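Unknown protein (Galdieria sulphuraria, PDB 2NYI) is of unknown function but contains tandem ACT domains, a fold that in related proteins often binds small ligands such as amino acids. Local coordinates at residues V145-F149 against P150-E154. Residues are numbered along the deposited sequence; the frame is centred on the assembly and turned at random.
Sequences VAFPF and PLYQE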
loop_
_atom_site.group_PDB
_atom_site.type_symbol
_atom_site.label_atom_id
_atom_site.label_comp_id
_atom_site.label_asym_id
_atom_site.label_seq_id
_atom_site.Cartn_x
_atom_site.Cartn_y
_atom_site.Cartn_z
ATOM N N VAL A 145 7.886 -9.200 6.497
ATOM C CA VAL A 145 7.291 -9.659 7.754
ATOM C C VAL A 145 8.281 -9.461 8.897
ATOM O O VAL A 145 9.480 -9.345 8.664
ATOM C CB VAL A 145 6.855 -11.170 7.684
ATOM C CG1 VAL A 145 5.865 -11.397 6.535
ATOM C CG2 VAL A 145 8.087 -12.126 7.568
ATOM N N ALA A 146 7.771 -9.400 10.126
ATOM C CA ALA A 146 8.615 -9.179 11.291
ATOM C C ALA A 146 8.258 -10.164 12.386
ATOM O O ALA A 146 7.081 -10.346 12.722
ATOM C CB ALA A 146 8.469 -7.748 11.806
ATOM N N PHE A 147 9.293 -10.777 12.953
ATOM C CA PHE A 147 9.128 -11.664 14.092
ATOM C C PHE A 147 10.448 -11.841 14.830
ATOM O O PHE A 147 11.526 -11.545 14.277
ATOM C CB PHE A 147 8.540 -13.019 13.655
ATOM C CG PHE A 147 9.364 -13.743 12.620
ATOM C CD1 PHE A 147 10.495 -14.466 12.996
ATOM C CD2 PHE A 147 9.001 -13.711 11.270
ATOM C CE1 PHE A 147 11.258 -15.135 12.059
ATOM C CE2 PHE A 147 9.760 -14.369 10.315
ATOM C CZ PHE A 147 10.881 -15.104 10.703
ATOM N N PRO A 148 10.381 -12.307 16.102
ATOM C CA PRO A 148 11.624 -12.551 16.852
ATOM C C PRO A 148 12.522 -13.551 16.146
ATOM O O PRO A 148 12.081 -14.663 15.812
ATOM C CB PRO A 148 11.130 -13.142 18.182
ATOM C CG PRO A 148 9.734 -12.562 18.352
ATOM C CD PRO A 148 9.180 -12.542 16.921
ATOM N N PHE A 149 13.783 -13.172 15.940
ATOM C CA PHE A 149 14.705 -13.990 15.158
ATOM C C PHE A 149 14.857 -15.448 15.642
ATOM O O PHE A 149 15.120 -16.327 14.820
ATOM C CB PHE A 149 16.086 -13.321 14.998
ATOM C CG PHE A 149 16.892 -13.250 16.271
ATOM C CD1 PHE A 149 17.576 -14.375 16.748
ATOM C CD2 PHE A 149 16.992 -12.057 16.977
ATOM C CE1 PHE A 149 18.314 -14.320 17.940
ATOM C CE2 PHE A 149 17.737 -11.988 18.164
ATOM C CZ PHE A 149 18.393 -13.122 18.646
ATOM N N PRO A 150 14.728 -15.711 16.968
ATOM C CA PRO A 150 14.873 -17.135 17.334
ATOM C C PRO A 150 13.851 -18.071 16.666
ATOM O O PRO A 150 14.083 -19.277 16.616
ATOM C CB PRO A 150 14.640 -17.132 18.851
ATOM C CG PRO A 150 15.062 -15.751 19.292
ATOM C CD PRO A 150 14.542 -14.861 18.165
ATOM N N LEU A 151 12.736 -17.521 16.188
ATOM C CA LEU A 151 11.683 -18.320 15.533
ATOM C C LEU A 151 11.965 -18.633 14.058
ATOM O O LEU A 151 11.174 -19.343 13.425
ATOM C CB LEU A 151 10.319 -17.606 15.625
ATOM C CG LEU A 151 9.767 -17.174 16.990
ATOM C CD1 LEU A 151 8.361 -16.591 16.890
ATOM C CD2 LEU A 151 9.800 -18.311 18.005
ATOM N N TYR A 152 13.062 -18.110 13.508
ATOM C CA TYR A 152 13.333 -18.218 12.059
ATOM C C TYR A 152 13.230 -19.664 11.579
ATOM O O TYR A 152 12.475 -19.955 10.654
ATOM C CB TYR A 152 14.708 -17.651 11.711
ATOM C CG TYR A 152 15.087 -17.787 10.237
ATOM C CD1 TYR A 152 14.479 -16.981 9.266
ATOM C CD2 TYR A 152 16.038 -18.723 9.819
ATOM C CE1 TYR A 152 14.820 -17.101 7.903
ATOM C CE2 TYR A 152 16.385 -18.851 8.459
ATOM C CZ TYR A 152 15.770 -18.026 7.514
ATOM O OH TYR A 152 16.096 -18.125 6.175
ATOM N N GLN A 153 13.969 -20.571 12.226
ATOM C CA GLN A 153 14.013 -21.955 11.745
ATOM C C GLN A 153 12.639 -22.621 11.777
ATOM O O GLN A 153 12.246 -23.283 10.806
ATOM C CB GLN A 153 15.089 -22.796 12.458
ATOM C CG GLN A 153 15.280 -24.196 11.841
ATOM C CD GLN A 153 15.395 -24.168 10.311
ATOM O OE1 GLN A 153 16.304 -23.542 9.749
ATOM N NE2 GLN A 153 14.467 -24.852 9.631
ATOM N N GLU A 154 11.878 -22.420 12.851
ATOM C CA GLU A 154 10.544 -23.035 12.895
ATOM C C GLU A 154 9.548 -22.430 11.906
ATOM O O GLU A 154 8.644 -23.129 11.425
ATOM C CB GLU A 154 9.968 -23.064 14.306
ATOM C CG GLU A 154 9.459 -21.766 14.840
ATOM C CD GLU A 154 9.229 -21.866 16.334
ATOM O OE1 GLU A 154 10.199 -22.194 17.051
ATOM O OE2 GLU A 154 8.084 -21.642 16.778
#
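The carbonyl oxygen of P148 accepts the backbone N-H of L151 (N to O 3.0 Å, N-H...O 160°), closing a beta-turn over P148-L151. One residue on, Y152 N donates to F149 O at 3.0 Å in a nearly straight bond (164°). The two successive turns reverse the chain from strand into helix, and P150, which has no N-H to give, sits inside both. P150 CD lies over one face of the F149 ring, 3.6 Å from the centroid, a CH-pi contact. F149 can reach it because its CG stands between the backbone N and the carbonyl carbon (chi1 69°), folding the ring back over the following proline. Beside the first bond, L151 runs alongside P148, with CD1 4.1 Å from P148 CD. F147 points into the bend: its CD1 approaches L151 CB at 4.1 Å, and Y152 CA lies at the ring's edge, 3.7 Å from CE1. Cutting F147 back to an alanine is likely to open a gap beside L151 CB and Y152 CA and to leave Y94 without its stacked ring. F147 stacks on Y94 of strand 91-99 and pairs by backbone with R92, while Y152 OH bonds to L172 O of strand 169-174. The turn thus joins strand 137-148, second from one side of the four-stranded antiparallel sheet, to helix 152-166, making the beta3-alpha2 connection of the second beta-alpha-beta-beta-alpha-beta ACT unit.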